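Local structure of ABC transporter substrate-binding protein (Staphylococcus aureus subsp. aureus NCTC 8325, 3UN6) at residues 44-49 and 219-224; 191-196 and 273-278; 50-55 and 258-263. The protein binds zinc and probably serves as the substrate-binding component of an ABC-type import system, its exact function being unknown. All blocks are in the same frame, centred on the assembly; numbering follows the deposited sequence.

Contact 1: residues 44-49 and 219-224; sequences ITHSAN and YCCVLV. With ZN (zinc ion), chain B.
His-46 reaches from the turn after strand 36-41 to the sulfurs of Cys-220 and Cys-221, with a zinc ion between them. Its CB already lies against the second cysteine, 3.8 Å from Cys-221 SG. CG then turns back beside the backbone N (chi1 -59°) and carries the ring across toward the metal. ND1 makes the bond, at 2.1 Å from the zinc, and the two sulfurs sit at that same edge of the ring, Cys-221 SG in its plane. His-46 follows strand 36-41, and the two cysteines stand at the start of strand 221-225, both strands of one five-stranded sheet in the strand order 2-1-3-5-4 of a type II periplasmic-binding-protein domain; the metal lies past the end of the first and at the beginning of the second. Past ND1, CE1 passes 3.6 Å from Cys-220 SG, and NE2, at the far corner, makes a weak hydrogen bond to Gly-117 O, while His-114 stacks on the ring. Cys-220 SG and Cys-221 SG bind the zinc at 2.4 and 2.3 Å, and a water at 2.4 Å from the zinc completes a distorted tetrahedron, its S-Zn-S angle opened to about 126°. Ile-44 CD1 lies 4.3 Å from Cys-221 SG.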
loop_
_atom_site.group_PDB
_atom_site.type_symbol
_atom_site.label_atom_id
_atom_site.label_comp_id
_atom_site.label_asym_id
_atom_site.label_seq_id
_atom_site.Cartn_x
_atom_site.Cartn_y
_atom_site.Cartn_z
ATOM N N ILE A 44 -7.693 1.636 1.630
ATOM C CA ILE A 44 -7.014 0.563 2.312
ATOM C C ILE A 44 -6.243 1.214 3.457
ATOM O O ILE A 44 -6.019 2.425 3.434
ATOM C CB ILE A 44 -6.051 -0.129 1.385
ATOM C CG1 ILE A 44 -5.092 0.905 0.752
ATOM C CG2 ILE A 44 -6.832 -0.901 0.300
ATOM C CD1 ILE A 44 -4.055 0.310 -0.198
ATOM N N THR A 45 -5.843 0.431 4.451
ATOM C CA THR A 45 -5.105 0.993 5.603
ATOM C C THR A 45 -3.785 1.637 5.193
ATOM O O THR A 45 -3.258 2.497 5.910
ATOM C CB THR A 45 -4.778 -0.056 6.678
ATOM O OG1 THR A 45 -3.837 -1.008 6.165
ATOM C CG2 THR A 45 -6.048 -0.759 7.172
ATOM N N HIS A 46 -3.258 1.249 4.040
ATOM C CA HIS A 46 -1.990 1.792 3.608
ATOM C C HIS A 46 -2.052 3.251 3.231
ATOM O O HIS A 46 -1.008 3.899 3.121
ATOM C CB HIS A 46 -1.380 0.981 2.465
ATOM C CG HIS A 46 -1.152 -0.453 2.814
ATOM N ND1 HIS A 46 -0.685 -1.370 1.907
ATOM C CD2 HIS A 46 -1.385 -1.137 3.961
ATOM C CE1 HIS A 46 -0.594 -2.551 2.488
ATOM N NE2 HIS A 46 -1.019 -2.437 3.736
ATOM N N SER A 47 -3.259 3.777 3.059
ATOM C CA SER A 47 -3.419 5.175 2.695
ATOM C C SER A 47 -4.057 6.003 3.790
ATOM O O SER A 47 -4.294 7.184 3.585
ATOM C CB SER A 47 -4.297 5.270 1.422
ATOM O OG SER A 47 -5.650 5.016 1.743
ATOM N N ALA A 48 -4.315 5.401 4.958
ATOM C CA ALA A 48 -5.052 6.048 6.042
ATOM C C ALA A 48 -4.343 7.256 6.665
ATOM O O ALA A 48 -5.007 8.118 7.228
ATOM C CB ALA A 48 -5.386 5.027 7.123
ATOM N N ASN A 49 -3.016 7.327 6.566
ATOM C CA ASN A 49 -2.308 8.494 7.100
ATOM C C ASN A 49 -2.672 9.767 6.315
ATOM O O ASN A 49 -2.556 10.849 6.836
ATOM C CB ASN A 49 -0.787 8.313 7.133
ATOM C CG ASN A 49 -0.109 9.331 8.042
ATOM O OD1 ASN A 49 -0.544 9.559 9.161
ATOM N ND2 ASN A 49 0.942 9.950 7.555
ATOM N N TYR A 219 8.223 -3.229 2.542
ATOM C CA TYR A 219 7.551 -2.014 2.163
ATOM C C TYR A 219 6.458 -2.356 1.141
ATOM O O TYR A 219 6.618 -3.281 0.320
ATOM C CB TYR A 219 8.525 -0.989 1.583
ATOM C CG TYR A 219 9.532 -0.402 2.541
ATOM C CD1 TYR A 219 9.376 -0.494 3.930
ATOM C CD2 TYR A 219 10.584 0.365 2.054
ATOM C CE1 TYR A 219 10.296 0.097 4.795
ATOM C CE2 TYR A 219 11.489 0.975 2.902
ATOM C CZ TYR A 219 11.346 0.835 4.272
ATOM O OH TYR A 219 12.250 1.439 5.105
ATOM N N CYS A 220 5.335 -1.639 1.222
ATOM C CA CYS A 220 4.238 -1.822 0.281
ATOM C C CYS A 220 3.859 -0.500 -0.401
ATOM O O CYS A 220 4.205 -0.276 -1.537
ATOM C CB CYS A 220 3.032 -2.463 0.962
ATOM S SG CYS A 220 1.711 -2.903 -0.217
ATOM N N CYS A 221 3.139 0.366 0.283
ATOM C CA CYS A 221 2.748 1.625 -0.311
ATOM C C CYS A 221 3.600 2.796 0.153
ATOM O O CYS A 221 4.018 2.865 1.308
ATOM C CB CYS A 221 1.279 1.925 -0.040
ATOM S SG CYS A 221 0.107 0.870 -0.977
ATOM N N VAL A 222 3.791 3.747 -0.750
ATOM C CA VAL A 222 4.564 4.970 -0.477
ATOM C C VAL A 222 3.776 6.199 -0.939
ATOM O O VAL A 222 2.912 6.110 -1.821
ATOM C CB VAL A 222 5.930 4.989 -1.268
ATOM C CG1 VAL A 222 6.956 4.075 -0.613
ATOM C CG2 VAL A 222 5.704 4.651 -2.736
ATOM N N LEU A 223 4.056 7.335 -0.310
ATOM C CA LEU A 223 3.525 8.611 -0.756
ATOM C C LEU A 223 4.509 9.114 -1.806
ATOM O O LEU A 223 5.724 9.290 -1.511
ATOM C CB LEU A 223 3.460 9.617 0.378
ATOM C CG LEU A 223 3.044 11.054 -0.002
ATOM C CD1 LEU A 223 1.660 11.090 -0.559
ATOM C CD2 LEU A 223 3.153 11.979 1.231
ATOM N N VAL A 224 4.009 9.289 -3.028
ATOM C CA VAL A 224 4.796 9.846 -4.106
ATOM C C VAL A 224 4.192 11.186 -4.514
ATOM O O VAL A 224 2.969 11.386 -4.411
ATOM C CB VAL A 224 4.830 8.940 -5.323
ATOM C CG1 VAL A 224 5.395 7.573 -4.935
ATOM C CG2 VAL A 224 3.436 8.785 -5.934
HETATM ZN ZN ZN B . 0.011 -1.226 -0.078
HETATM O O HOH W 1 -1.789 -2.276 -1.247
#

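Contact 2: residues 191-196 and 273-278; sequences VAEPFG and TQSAAW
Ser-275 presses its hydroxyl against Pro-194: OG lies just 3.1 Å from Pro-194 CB, and 3.5 Å from Glu-193 CB. These are packing contacts, since the polar partner of OG is Val-271 O, one turn back in the same helix; chi1 of -63° sets OG beside the backbone N, where it can reach that carbonyl. Ser-275 CB adds to the close fit, 3.6 Å from Glu-193 CB. The loop that receives it leaves strand 188-192 through a cis peptide bond before Pro-194 and runs on toward helix 195-201, so helix 269-277 is packed on a strand-to-helix turn. Glu-193 folds back on that turn. Its chain bends at chi2 (-68°), bringing OE1 to the backbone N-H groups that follow, where Gly-196 N meets it at 2.9 Å, a bent bond of 133°, and Ala-197 N gives a second. Away from this buried part the packing slackens. Gln-274, partly exposed, extends its amide toward the loop but brings NE2 no nearer than 4.2 Å to Glu-193 OE2; its amide makes a weak hydrogen bond to Glu-200 instead. Trp-278, just past the helix, is exposed and stacks on His-210.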
loop_
_atom_site.group_PDB
_atom_site.type_symbol
_atom_site.label_atom_id
_atom_site.label_comp_id
_atom_site.label_asym_id
_atom_site.label_seq_id
_atom_site.Cartn_x
_atom_site.Cartn_y
_atom_site.Cartn_z
ATOM N N VAL A 191 -3.501 -8.953 -0.257
ATOM C CA VAL A 191 -3.928 -7.579 -0.416
ATOM C C VAL A 191 -3.770 -6.832 0.893
ATOM O O VAL A 191 -3.472 -7.442 1.925
ATOM C CB VAL A 191 -5.406 -7.548 -0.825
ATOM C CG1 VAL A 191 -6.280 -8.102 0.339
ATOM C CG2 VAL A 191 -5.841 -6.142 -1.242
ATOM N N ALA A 192 -3.909 -5.503 0.838
ATOM C CA ALA A 192 -3.848 -4.700 2.044
ATOM C C ALA A 192 -5.176 -4.825 2.763
ATOM O O ALA A 192 -6.217 -5.023 2.132
ATOM C CB ALA A 192 -3.588 -3.230 1.705
ATOM N N GLU A 193 -5.157 -4.699 4.074
ATOM C CA GLU A 193 -6.414 -4.651 4.801
ATOM C C GLU A 193 -7.080 -3.356 4.339
ATOM O O GLU A 193 -6.394 -2.446 3.871
ATOM C CB GLU A 193 -6.179 -4.682 6.293
ATOM C CG GLU A 193 -5.676 -6.038 6.804
ATOM C CD GLU A 193 -6.713 -7.184 6.702
ATOM O OE1 GLU A 193 -7.592 -7.158 5.813
ATOM O OE2 GLU A 193 -6.619 -8.142 7.508
ATOM N N PRO A 194 -8.413 -3.264 4.461
ATOM C CA PRO A 194 -9.321 -4.193 5.073
ATOM C C PRO A 194 -9.872 -5.298 4.176
ATOM O O PRO A 194 -10.791 -5.976 4.589
ATOM C CB PRO A 194 -10.461 -3.278 5.494
ATOM C CG PRO A 194 -10.528 -2.284 4.380
ATOM C CD PRO A 194 -9.140 -2.136 3.859
ATOM N N PHE A 195 -9.277 -5.525 3.010
ATOM C CA PHE A 195 -9.843 -6.498 2.077
ATOM C C PHE A 195 -9.666 -7.965 2.449
ATOM O O PHE A 195 -10.329 -8.823 1.882
ATOM C CB PHE A 195 -9.502 -6.122 0.626
ATOM C CG PHE A 195 -10.145 -4.829 0.233
ATOM C CD1 PHE A 195 -11.526 -4.789 -0.025
ATOM C CD2 PHE A 195 -9.438 -3.643 0.286
ATOM C CE1 PHE A 195 -12.174 -3.592 -0.318
ATOM C CE2 PHE A 195 -10.078 -2.412 -0.018
ATOM C CZ PHE A 195 -11.462 -2.401 -0.308
ATOM N N GLY A 196 -8.832 -8.249 3.447
ATOM C CA GLY A 196 -8.710 -9.612 3.957
ATOM C C GLY A 196 -9.802 -9.818 4.993
ATOM O O GLY A 196 -10.584 -10.780 4.922
ATOM N N THR A 273 -11.194 -2.402 12.887
ATOM C CA THR A 273 -10.426 -2.659 14.114
ATOM C C THR A 273 -9.426 -3.774 13.814
ATOM O O THR A 273 -8.243 -3.661 14.126
ATOM C CB THR A 273 -11.339 -3.035 15.272
ATOM O OG1 THR A 273 -12.213 -1.931 15.522
ATOM C CG2 THR A 273 -10.522 -3.315 16.536
ATOM N N GLN A 274 -9.892 -4.850 13.183
ATOM C CA GLN A 274 -8.990 -5.927 12.781
ATOM C C GLN A 274 -7.894 -5.389 11.827
ATOM O O GLN A 274 -6.707 -5.706 11.975
ATOM C CB GLN A 274 -9.788 -7.053 12.110
ATOM C CG GLN A 274 -8.930 -8.194 11.549
ATOM C CD GLN A 274 -9.794 -9.349 11.090
ATOM O OE1 GLN A 274 -10.868 -9.567 11.630
ATOM N NE2 GLN A 274 -9.333 -10.088 10.108
ATOM N N SER A 275 -8.307 -4.560 10.866
ATOM C CA SER A 275 -7.407 -3.991 9.867
ATOM C C SER A 275 -6.338 -3.107 10.502
ATOM O O SER A 275 -5.155 -3.196 10.154
ATOM C CB SER A 275 -8.215 -3.183 8.853
ATOM O OG SER A 275 -9.128 -4.029 8.138
ATOM N N ALA A 276 -6.773 -2.269 11.442
ATOM C CA ALA A 276 -5.893 -1.354 12.128
ATOM C C ALA A 276 -4.962 -2.075 13.100
ATOM O O ALA A 276 -3.811 -1.656 13.280
ATOM C CB ALA A 276 -6.718 -0.298 12.867
ATOM N N ALA A 277 -5.447 -3.160 13.709
ATOM C CA ALA A 277 -4.639 -3.923 14.642
ATOM C C ALA A 277 -3.354 -4.418 13.979
ATOM O O ALA A 277 -2.323 -4.442 14.632
ATOM C CB ALA A 277 -5.412 -5.089 15.225
ATOM N N TRP A 278 -3.400 -4.770 12.689
ATOM C CA TRP A 278 -2.217 -5.322 12.001
ATOM C C TRP A 278 -1.433 -4.342 11.122
ATOM O O TRP A 278 -0.496 -4.745 10.421
ATOM C CB TRP A 278 -2.609 -6.587 11.207
ATOM C CG TRP A 278 -3.042 -7.707 12.095
ATOM C CD1 TRP A 278 -4.308 -7.924 12.610
ATOM C CD2 TRP A 278 -2.205 -8.724 12.655
ATOM N NE1 TRP A 278 -4.297 -9.022 13.422
ATOM C CE2 TRP A 278 -3.026 -9.538 13.465
ATOM C CE3 TRP A 278 -0.848 -9.045 12.525
ATOM C CZ2 TRP A 278 -2.541 -10.652 14.128
ATOM C CZ3 TRP A 278 -0.366 -10.152 13.185
ATOM C CH2 TRP A 278 -1.207 -10.943 13.984
#

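Contact 3: residues 50-55 and 258-263; sequences LMMTKK and VDIMTH
Asp-259 O, one residue ahead of the Ile-260 that faces helix 48-58, takes two donors from its own helix: Thr-262 OG1 at 3.0 Å and His-263 N at 3.3 Å. Both come from the same face of the carbonyl, the hydroxyl standing 36° out of its plane. The carboxylate of Asp-259 goes elsewhere, its OD1 forming a salt bridge with Arg-269.

Across to the other helix the contact is apolar, and Ile-260 carries it with all its branches, against Met-51 and Met-52, both selenomethionine in this model. CG2 comes up against Met-51 CB at 3.4 Å, tighter than ordinary carbon contact. CG1 meets the selenium of Met-52, SE to CG1 being 3.9 Å, with the two side chains crossing at about a right angle. CD1 lies over the backbone, 3.8 Å from Met-52 CA. The chi1 of Ile-260, -91°, is off a staggered position, consistent with the tight fit against Met-51. Met-51 touches chiefly through its CB and then bends away at chi2 and chi3, on to Leu-69 and Phe-265. On the exposed side Lys-55 runs out fully extended, its CD 4.1 Å from Ile-260 CD1, and its NZ ends 7.0 Å from Asp-259 OD2, too far for a salt bridge.

The axes of segments 50-55 and 258-263 approach to 9.7 Å and cross at 93°, so one isoleucine bears most of the contact. Helix 254-264, late in the chain, thereby packs squarely across helix 48-58, the first helix after the first strand in the alpha/beta domain of a fold of the periplasmic-binding-protein type.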
loop_
_atom_site.group_PDB
_atom_site.type_symbol
_atom_site.label_atom_id
_atom_site.label_comp_id
_atom_site.label_asym_id
_atom_site.label_seq_id
_atom_site.Cartn_x
_atom_site.Cartn_y
_atom_site.Cartn_z
ATOM N N LEU A 50 -3.114 9.628 5.069
ATOM C CA LEU A 50 -3.594 10.788 4.303
ATOM C C LEU A 50 -4.880 11.349 4.931
ATOM O O LEU A 50 -5.080 12.574 4.943
ATOM C CB LEU A 50 -3.865 10.423 2.841
ATOM C CG LEU A 50 -2.650 10.197 1.953
ATOM C CD1 LEU A 50 -3.114 9.720 0.586
ATOM C CD2 LEU A 50 -1.841 11.474 1.849
HETATM N N MSE A 51 -5.741 10.456 5.445
HETATM C CA MSE A 51 -6.997 10.867 6.086
HETATM C C MSE A 51 -6.645 11.639 7.360
HETATM O O MSE A 51 -7.224 12.695 7.666
HETATM C CB MSE A 51 -7.870 9.660 6.476
HETATM C CG MSE A 51 -8.091 8.498 5.447
HETATM SE SE MSE A 51 -8.852 8.914 3.714
HETATM C CE MSE A 51 -7.194 9.308 2.714
HETATM N N MSE A 52 -5.697 11.106 8.125
HETATM C CA MSE A 52 -5.266 11.791 9.339
HETATM C C MSE A 52 -4.694 13.167 8.999
HETATM O O MSE A 52 -4.988 14.152 9.699
HETATM C CB MSE A 52 -4.228 10.976 10.100
HETATM C CG MSE A 52 -3.784 11.628 11.335
HETATM SE SE MSE A 52 -5.234 11.749 12.696
HETATM C CE MSE A 52 -4.526 13.261 13.654
ATOM N N THR A 53 -3.890 13.240 7.932
ATOM C CA THR A 53 -3.277 14.509 7.507
ATOM C C THR A 53 -4.358 15.550 7.236
ATOM O O THR A 53 -4.259 16.691 7.679
ATOM C CB THR A 53 -2.375 14.310 6.270
ATOM O OG1 THR A 53 -1.385 13.319 6.572
ATOM C CG2 THR A 53 -1.692 15.609 5.871
ATOM N N LYS A 54 -5.386 15.128 6.509
ATOM C CA LYS A 54 -6.553 15.931 6.204
ATOM C C LYS A 54 -7.229 16.424 7.492
ATOM O O LYS A 54 -7.548 17.606 7.614
ATOM C CB LYS A 54 -7.533 15.083 5.378
ATOM C CG LYS A 54 -8.814 15.757 4.946
ATOM C CD LYS A 54 -8.557 16.876 4.011
ATOM C CE LYS A 54 -9.853 17.395 3.468
ATOM N NZ LYS A 54 -9.618 18.631 2.708
ATOM N N LYS A 55 -7.401 15.540 8.474
ATOM C CA LYS A 55 -8.036 15.940 9.714
ATOM C C LYS A 55 -7.175 16.972 10.455
ATOM O O LYS A 55 -7.681 17.958 10.980
ATOM C CB LYS A 55 -8.307 14.749 10.618
ATOM C CG LYS A 55 -9.050 15.159 11.881
ATOM C CD LYS A 55 -9.225 14.025 12.876
ATOM C CE LYS A 55 -9.974 14.537 14.128
ATOM N NZ LYS A 55 -10.022 13.524 15.211
ATOM N N VAL A 258 -8.384 3.686 14.031
ATOM C CA VAL A 258 -9.712 3.100 13.806
ATOM C C VAL A 258 -10.715 4.206 13.520
ATOM O O VAL A 258 -11.425 4.153 12.533
ATOM C CB VAL A 258 -10.229 2.238 15.022
ATOM C CG1 VAL A 258 -11.702 1.831 14.813
ATOM C CG2 VAL A 258 -9.332 0.979 15.232
ATOM N N ASP A 259 -10.761 5.210 14.394
ATOM C CA ASP A 259 -11.696 6.341 14.243
ATOM C C ASP A 259 -11.515 7.058 12.886
ATOM O O ASP A 259 -12.496 7.394 12.221
ATOM C CB ASP A 259 -11.536 7.331 15.411
ATOM C CG ASP A 259 -11.976 6.733 16.775
ATOM O OD1 ASP A 259 -12.782 5.780 16.791
ATOM O OD2 ASP A 259 -11.515 7.234 17.826
ATOM N N ILE A 260 -10.271 7.290 12.482
ATOM C CA ILE A 260 -10.009 7.892 11.156
ATOM C C ILE A 260 -10.625 7.067 10.034
ATOM O O ILE A 260 -11.333 7.580 9.184
ATOM C CB ILE A 260 -8.493 8.041 10.881
ATOM C CG1 ILE A 260 -7.997 9.408 11.362
ATOM C CG2 ILE A 260 -8.214 7.960 9.419
ATOM C CD1 ILE A 260 -8.651 10.615 10.613
HETATM N N MSE A 261 -10.342 5.774 10.041
HETATM C CA MSE A 261 -10.831 4.902 9.004
HETATM C C MSE A 261 -12.349 4.704 8.998
HETATM O O MSE A 261 -12.945 4.680 7.922
HETATM C CB MSE A 261 -10.119 3.560 9.068
HETATM C CG MSE A 261 -8.620 3.704 8.832
HETATM SE SE MSE A 261 -7.817 1.982 8.642
HETATM C CE MSE A 261 -8.087 1.305 10.250
ATOM N N THR A 262 -12.978 4.578 10.167
ATOM C CA THR A 262 -14.428 4.371 10.195
ATOM C C THR A 262 -15.116 5.547 9.548
ATOM O O THR A 262 -16.150 5.409 8.879
ATOM C CB THR A 262 -14.980 4.151 11.619
ATOM O OG1 THR A 262 -14.550 5.216 12.475
ATOM C CG2 THR A 262 -14.498 2.814 12.189
ATOM N N HIS A 263 -14.535 6.718 9.736
ATOM C CA HIS A 263 -15.089 7.902 9.157
ATOM C C HIS A 263 -15.088 7.871 7.623
ATOM O O HIS A 263 -16.120 8.097 6.992
ATOM C CB HIS A 263 -14.307 9.122 9.652
ATOM C CG HIS A 263 -14.842 10.420 9.137
ATOM N ND1 HIS A 263 -15.826 11.129 9.787
ATOM C CD2 HIS A 263 -14.546 11.127 8.020
ATOM C CE1 HIS A 263 -16.105 12.225 9.102
ATOM N NE2 HIS A 263 -15.344 12.246 8.023
#

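Along the chain the segments alternate: 44-49 and 50-55 come first, then 191-196, 219-224, 258-263 and 273-278. Contacts 1 and 3 share helix 48-58, and their centres lie about 13 Å apart; contacts 2 and 3 use the successive helices 254-264 and 269-277, with centres about 15 Å apart. Contact 2, its centre about 13 Å from that of contact 1, meets it directly, Thr-45 N lying 3.0 Å from Glu-193 O in a probable hydrogen bond. Thr-45 also packs on Met-261, and Ala-276 on the same residue. The zinc-binding turn of contact 1 is thus bordered by the strand 188-192 of the second sheet and backed by the late helices, consistent with a metal site between two lobes.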